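Local coordinates for outer membrane protein Omp121 (Bacteroides thetaiotaomicron, PDB 5FQ8) that probably imports a nutrient across the outer membrane as a calcium-binding TonB-dependent receptor, working with a partner lipoprotein, at residues G226-N230 with N231-L235; G364-N367 with P368-L372. One frame throughout, in Å; residues are numbered along the deposited sequence.

How the interactions relate
Going from the N terminus, interaction 1 comes first: residues 226-230 and 231-235 close a tight beta hairpin, strand 227-229 folding back on strand 232-237. The chain then builds several barrel strands and helix 330-335 before interaction 2, where the loop 364-367 runs straight into helix 368-374 and caps its start. The two are in series, neither nested nor crossed, with centres about 19 Å apart and nearest atoms about 9 Å apart. Both lie in the loop region beyond one end of the barrel. Interaction 1 sits at the interface with the lipoprotein chain, whereas interaction 2 is buried among helices of the receptor itself, ahead of strand 376-394.

Interaction 1. Residues G226-N230 with N231-L235; sequences GNVYN and NSQKL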
ATOM      1  N   GLY B 226     -36.337  15.426  -7.731  1.00 28.65           N
ATOM      2  CA  GLY B 226     -35.617  14.373  -7.060  1.00 28.38           C
ATOM      3  C   GLY B 226     -36.020  12.997  -7.542  1.00 28.89           C
ATOM      4  O   GLY B 226     -36.861  12.819  -8.418  1.00 29.68           O
ATOM      5  N   ASN B 227     -35.389  11.999  -6.946  1.00 28.41           N
ATOM      6  CA  ASN B 227     -35.653  10.625  -7.324  1.00 28.64           C
ATOM      7  C   ASN B 227     -36.969  10.153  -6.735  1.00 29.34           C
ATOM      8  O   ASN B 227     -37.699  10.900  -6.079  1.00 29.48           O
ATOM      9  CB  ASN B 227     -34.513   9.728  -6.879  1.00 28.26           C
ATOM     10  CG  ASN B 227     -33.459   9.590  -7.929  1.00 31.32           C
ATOM     11  OD1 ASN B 227     -33.754   9.301  -9.082  1.00 28.06           O
ATOM     12  ND2 ASN B 227     -32.218   9.809  -7.547  1.00 32.70           N
ATOM     13  N   VAL B 228     -37.287   8.892  -6.998  1.00 29.50           N
ATOM     14  CA  VAL B 228     -38.514   8.278  -6.525  1.00 30.12           C
ATOM     15  C   VAL B 228     -38.132   7.172  -5.570  1.00 30.09           C
ATOM     16  O   VAL B 228     -37.330   6.306  -5.917  1.00 51.94           O
ATOM     17  CB  VAL B 228     -39.363   7.731  -7.685  1.00 30.58           C
ATOM     18  CG1 VAL B 228     -40.674   7.222  -7.157  1.00 31.27           C
ATOM     19  CG2 VAL B 228     -39.600   8.800  -8.711  1.00 30.59           C
ATOM     20  N   TYR B 229     -38.680   7.208  -4.368  1.00 30.36           N
ATOM     21  CA  TYR B 229     -38.377   6.220  -3.348  1.00 30.41           C
ATOM     22  C   TYR B 229     -39.681   5.603  -2.887  1.00 36.66           C
ATOM     23  O   TYR B 229     -40.575   6.318  -2.425  1.00 31.47           O
ATOM     24  CB  TYR B 229     -37.629   6.845  -2.169  1.00 30.04           C
ATOM     25  CG  TYR B 229     -37.544   5.975  -0.934  1.00 30.22           C
ATOM     26  CD1 TYR B 229     -38.536   6.013   0.036  1.00 30.75           C
ATOM     27  CD2 TYR B 229     -36.458   5.137  -0.726  1.00 29.89           C
ATOM     28  CE1 TYR B 229     -38.458   5.231   1.163  1.00 30.95           C
ATOM     29  CE2 TYR B 229     -36.371   4.356   0.398  1.00 30.09           C
ATOM     30  CZ  TYR B 229     -37.372   4.404   1.344  1.00 30.62           C
ATOM     31  OH  TYR B 229     -37.283   3.618   2.473  1.00 30.86           O
ATOM     32  N   ASN B 230     -39.778   4.284  -3.004  1.00 34.89           N
ATOM     33  CA  ASN B 230     -40.920   3.533  -2.510  1.00 36.17           C
ATOM     34  C   ASN B 230     -42.213   4.093  -3.086  1.00 32.63           C
ATOM     35  O   ASN B 230     -43.203   4.291  -2.380  1.00 33.14           O
ATOM     36  CB  ASN B 230     -40.955   3.538  -0.986  1.00 42.84           C
ATOM     37  CG  ASN B 230     -41.824   2.443  -0.427  1.00 51.05           C
ATOM     38  OD1 ASN B 230     -42.748   1.969  -1.087  1.00 49.28           O
ATOM     39  ND2 ASN B 230     -41.530   2.023   0.791  1.00 62.02           N
ATOM     40  N   ASN B 231     -42.178   4.376  -4.388  1.00 32.50           N
ATOM     41  CA  ASN B 231     -43.347   4.829  -5.121  1.00 33.00           C
ATOM     42  C   ASN B 231     -43.817   6.190  -4.617  1.00 33.03           C
ATOM     43  O   ASN B 231     -45.003   6.519  -4.663  1.00 33.62           O
ATOM     44  CB  ASN B 231     -44.462   3.790  -5.037  1.00 39.71           C
ATOM     45  CG  ASN B 231     -45.293   3.744  -6.267  1.00 42.36           C
ATOM     46  OD1 ASN B 231     -44.836   4.097  -7.349  1.00 46.15           O
ATOM     47  ND2 ASN B 231     -46.532   3.311  -6.121  1.00 49.27           N
ATOM     48  N   SER B 232     -42.881   6.989  -4.122  1.00 35.17           N
ATOM     49  CA  SER B 232     -43.182   8.315  -3.619  1.00 32.44           C
ATOM     50  C   SER B 232     -42.093   9.261  -4.082  1.00 36.45           C
ATOM     51  O   SER B 232     -40.953   8.854  -4.305  1.00 40.34           O
ATOM     52  CB  SER B 232     -43.273   8.333  -2.102  1.00 32.57           C
ATOM     53  OG  SER B 232     -41.981   8.327  -1.528  1.00 31.95           O
ATOM     54  N   GLN B 233     -42.456  10.530  -4.225  1.00 34.64           N
ATOM     55  CA  GLN B 233     -41.533  11.539  -4.710  1.00 32.97           C
ATOM     56  C   GLN B 233     -41.836  12.850  -4.002  1.00 31.30           C
ATOM     57  O   GLN B 233     -42.947  13.068  -3.516  1.00 31.86           O
ATOM     58  CB  GLN B 233     -41.653  11.676  -6.223  1.00 31.25           C
ATOM     59  CG  GLN B 233     -40.565  12.442  -6.901  1.00 30.67           C
ATOM     60  CD  GLN B 233     -40.830  12.548  -8.371  1.00 30.81           C
ATOM     61  OE1 GLN B 233     -41.894  12.159  -8.835  1.00 31.37           O
ATOM     62  NE2 GLN B 233     -39.868  13.057  -9.121  1.00 30.35           N
ATOM     63  N   LYS B 234     -40.840  13.724  -3.930  1.00 30.76           N
ATOM     64  CA  LYS B 234     -41.047  15.015  -3.290  1.00 34.53           C
ATOM     65  C   LYS B 234     -41.637  16.019  -4.271  1.00 31.04           C
ATOM     66  O   LYS B 234     -41.360  15.991  -5.471  1.00 30.88           O
ATOM     67  CB  LYS B 234     -39.749  15.563  -2.700  1.00 39.61           C
ATOM     68  CG  LYS B 234     -39.451  15.048  -1.309  1.00 36.23           C
ATOM     69  CD  LYS B 234     -38.148  15.592  -0.775  1.00 34.97           C
ATOM     70  CE  LYS B 234     -37.869  15.098   0.626  1.00 40.73           C
ATOM     71  NZ  LYS B 234     -36.673  15.755   1.210  1.00 29.12           N
ATOM     72  N   LEU B 235     -42.448  16.923  -3.729  1.00 31.43           N
ATOM     73  CA  LEU B 235     -43.240  17.881  -4.485  1.00 31.80           C
ATOM     74  C   LEU B 235     -43.180  19.214  -3.762  1.00 31.80           C
ATOM     75  O   LEU B 235     -43.475  19.276  -2.569  1.00 37.73           O
ATOM     76  CB  LEU B 235     -44.682  17.400  -4.600  1.00 32.55           C
ATOM     77  CG  LEU B 235     -45.696  18.277  -5.296  1.00 33.07           C
ATOM     78  CD1 LEU B 235     -45.456  18.210  -6.765  1.00 32.94           C
ATOM     79  CD2 LEU B 235     -47.060  17.759  -4.970  1.00 33.83           C
TER
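Ser232 grips the carbonyl of Tyr229 twice. Its hydroxyl OG gives a hydrogen bond to Tyr229 O at 2.6 Å, coming in almost head-on to the carbonyl, while its backbone N reaches the same Tyr229 O at 2.9 Å from above the carbonyl plane. The torsion of Ser232 makes the first bond possible: with chi1 at 78°, OG sits between its own backbone N and carbonyl carbon and faces back across the turn. In the return direction, Tyr229 N donates to Ser232 O at 2.8 Å. Together these bonds close a type I' beta turn from Tyr229 to Ser232, with Asn230 and Asn231 at its corners, both at positive phi; this is a classic turn for a two-residue beta hairpin.

Farther from the turn, the extended side chain of Gln233 carries its amide to the carbonyl of Gly226, NE2 to O at 3.1 Å, with the bond somewhat bent and the oxygen 25° out of the amide plane. Glu208 takes a second bond from the same NE2, so the amide is held from two partners. Val228 lies obliquely across this side chain: its CG2 rests 4.0 Å from Gln233 CD. CG1, the branch anti to the backbone N, instead packs on the backbone, 3.3 Å from Ser232 O. On the face of the hairpin away from Val228 and Gln233, Ser232 OG lies near the plane of the Tyr229 ring, at its edge; that ring also meets Tyr358 edge-to-face.

Strand 232-237 pairs first with 227-229 and then, past the corner at Gly226, with 222-225, where Lys234 bonds through its backbone to Trp225. Residues 232-235 also pair antiparallel with a strand of the BT_2262 lipoprotein chain, so the sheet continues across the interface between the two proteins.

Interaction 2. Residues G364-N367 with P368-L372; sequences GVMN and PYYIL
At the edge of the Tyr369 ring, in its plane, lies OD1 of Asn367, 3.7 Å from Tyr369 CD2, and the ring of Phe248 meets Tyr369 edge-to-face. The Tyr370 ring receives Met366 obliquely, CE 3.6 Å from Tyr370 CD1, in a Met-aromatic contact whose SD stands 5.2 Å from the ring centroid. Asn367 is the N-cap of helix 368-374: with CG anti to the backbone N (chi1 -170°), OD1 turns forward and accepts from Tyr369 N at 3.1 Å. Its ND2 is used elsewhere, donating to the carbonyls of Leu346 and Asn354, so the amide ties the helix start to the neighbouring loops. Replacing Asn367 by alanine would take away both ends of this amide and is likely to leave Tyr369 N without its capping acceptor and those two carbonyls without this donor. Pro368, with no N-H to give, is the first residue of the helix, right after the cap. Helix 420-424 packs against both Met366 and Tyr370, and Tyr370 OH bonds to Tyr424 OH. On the Ile371 side, CD1 lies 3.9 Å from Met366 CB, while the first full helical bond runs from Ile371 N to Asn367 O at 3.2 Å, with an N-H...O angle of 159°.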
ATOM      1  N   GLY B 364     -22.648  12.996 -11.529  1.00 24.52           N
ATOM      2  CA  GLY B 364     -21.267  13.251 -11.203  1.00 24.17           C
ATOM      3  C   GLY B 364     -21.028  13.936  -9.888  1.00 29.86           C
ATOM      4  O   GLY B 364     -19.918  14.406  -9.642  1.00 26.47           O
ATOM      5  N   VAL B 365     -22.031  14.008  -9.031  1.00 24.16           N
ATOM      6  CA  VAL B 365     -21.946  14.684  -7.754  1.00 24.06           C
ATOM      7  C   VAL B 365     -22.699  13.856  -6.725  1.00 24.23           C
ATOM      8  O   VAL B 365     -23.461  12.958  -7.063  1.00 24.46           O
ATOM      9  CB  VAL B 365     -22.526  16.107  -7.827  1.00 24.17           C
ATOM     10  CG1 VAL B 365     -21.698  16.983  -8.732  1.00 24.03           C
ATOM     11  CG2 VAL B 365     -23.961  16.049  -8.292  1.00 24.54           C
ATOM     12  N   MET B 366     -22.505  14.204  -5.457  1.00 24.15           N
ATOM     13  CA  MET B 366     -23.087  13.483  -4.336  1.00 24.32           C
ATOM     14  C   MET B 366     -23.548  14.458  -3.270  1.00 24.42           C
ATOM     15  O   MET B 366     -23.172  15.631  -3.265  1.00 24.51           O
ATOM     16  CB  MET B 366     -22.093  12.508  -3.714  1.00 24.14           C
ATOM     17  CG  MET B 366     -22.083  11.121  -4.303  1.00 26.05           C
ATOM     18  SD  MET B 366     -21.427  10.026  -3.064  1.00 24.19           S
ATOM     19  CE  MET B 366     -22.764  10.074  -1.914  1.00 37.88           C
ATOM     20  N   ASN B 367     -24.348  13.949  -2.348  1.00 24.67           N
ATOM     21  CA  ASN B 367     -24.849  14.738  -1.232  1.00 24.83           C
ATOM     22  C   ASN B 367     -23.690  15.333  -0.451  1.00 28.45           C
ATOM     23  O   ASN B 367     -22.896  14.580   0.120  1.00 31.52           O
ATOM     24  CB  ASN B 367     -25.698  13.861  -0.323  1.00 25.16           C
ATOM     25  CG  ASN B 367     -26.446  14.652   0.724  1.00 25.42           C
ATOM     26  OD1 ASN B 367     -25.963  15.652   1.229  1.00 25.30           O
ATOM     27  ND2 ASN B 367     -27.640  14.194   1.058  1.00 25.83           N
ATOM     28  N   PRO B 368     -23.578  16.656  -0.365  1.00 25.62           N
ATOM     29  CA  PRO B 368     -22.391  17.253   0.255  1.00 24.27           C
ATOM     30  C   PRO B 368     -22.219  16.871   1.695  1.00 24.35           C
ATOM     31  O   PRO B 368     -21.087  16.794   2.179  1.00 25.33           O
ATOM     32  CB  PRO B 368     -22.646  18.757   0.116  1.00 24.34           C
ATOM     33  CG  PRO B 368     -23.694  18.892  -0.914  1.00 24.53           C
ATOM     34  CD  PRO B 368     -24.546  17.681  -0.771  1.00 32.52           C
ATOM     35  N   TYR B 369     -23.307  16.639   2.411  1.00 24.68           N
ATOM     36  CA  TYR B 369     -23.166  16.252   3.802  1.00 24.81           C
ATOM     37  C   TYR B 369     -22.686  14.820   3.933  1.00 35.59           C
ATOM     38  O   TYR B 369     -22.050  14.479   4.933  1.00 29.57           O
ATOM     39  CB  TYR B 369     -24.486  16.439   4.531  1.00 25.25           C
ATOM     40  CG  TYR B 369     -24.961  17.872   4.616  1.00 25.38           C
ATOM     41  CD1 TYR B 369     -24.517  18.707   5.622  1.00 25.41           C
ATOM     42  CD2 TYR B 369     -25.866  18.376   3.702  1.00 25.52           C
ATOM     43  CE1 TYR B 369     -24.957  19.994   5.714  1.00 26.25           C
ATOM     44  CE2 TYR B 369     -26.310  19.662   3.786  1.00 29.06           C
ATOM     45  CZ  TYR B 369     -25.855  20.472   4.797  1.00 26.90           C
ATOM     46  OH  TYR B 369     -26.308  21.766   4.881  1.00 25.90           O
ATOM     47  N   TYR B 370     -22.978  13.967   2.948  1.00 29.86           N
ATOM     48  CA  TYR B 370     -22.383  12.639   2.941  1.00 25.28           C
ATOM     49  C   TYR B 370     -20.878  12.733   2.763  1.00 24.28           C
ATOM     50  O   TYR B 370     -20.120  12.111   3.507  1.00 24.96           O
ATOM     51  CB  TYR B 370     -23.004  11.765   1.842  1.00 24.84           C
ATOM     52  CG  TYR B 370     -22.511  10.337   1.909  1.00 28.74           C
ATOM     53  CD1 TYR B 370     -21.297   9.972   1.344  1.00 25.95           C
ATOM     54  CD2 TYR B 370     -23.240   9.366   2.574  1.00 32.92           C
ATOM     55  CE1 TYR B 370     -20.830   8.691   1.434  1.00 29.48           C
ATOM     56  CE2 TYR B 370     -22.776   8.072   2.664  1.00 36.93           C
ATOM     57  CZ  TYR B 370     -21.574   7.746   2.092  1.00 33.98           C
ATOM     58  OH  TYR B 370     -21.111   6.467   2.188  1.00 27.08           O
ATOM     59  N   ILE B 371     -20.426  13.507   1.782  1.00 24.04           N
ATOM     60  CA  ILE B 371     -18.998  13.561   1.487  1.00 27.17           C
ATOM     61  C   ILE B 371     -18.216  14.052   2.696  1.00 35.41           C
ATOM     62  O   ILE B 371     -17.141  13.529   3.006  1.00 39.80           O
ATOM     63  CB  ILE B 371     -18.733  14.440   0.253  1.00 23.53           C
ATOM     64  CG1 ILE B 371     -19.529  13.928  -0.940  1.00 23.63           C
ATOM     65  CG2 ILE B 371     -17.277  14.441  -0.074  1.00 23.25           C
ATOM     66  CD1 ILE B 371     -19.401  14.788  -2.170  1.00 23.52           C
ATOM     67  N   LEU B 372     -18.748  15.054   3.404  1.00 35.64           N
ATOM     68  CA  LEU B 372     -18.051  15.611   4.562  1.00 44.21           C
ATOM     69  C   LEU B 372     -18.082  14.668   5.754  1.00 24.01           C
ATOM     70  O   LEU B 372     -17.118  14.603   6.523  1.00 23.95           O
ATOM     71  CB  LEU B 372     -18.668  16.951   4.953  1.00 23.96           C
ATOM     72  CG  LEU B 372     -18.461  18.173   4.072  1.00 23.82           C
ATOM     73  CD1 LEU B 372     -19.535  19.144   4.394  1.00 24.08           C
ATOM     74  CD2 LEU B 372     -17.120  18.776   4.330  1.00 23.62           C
TER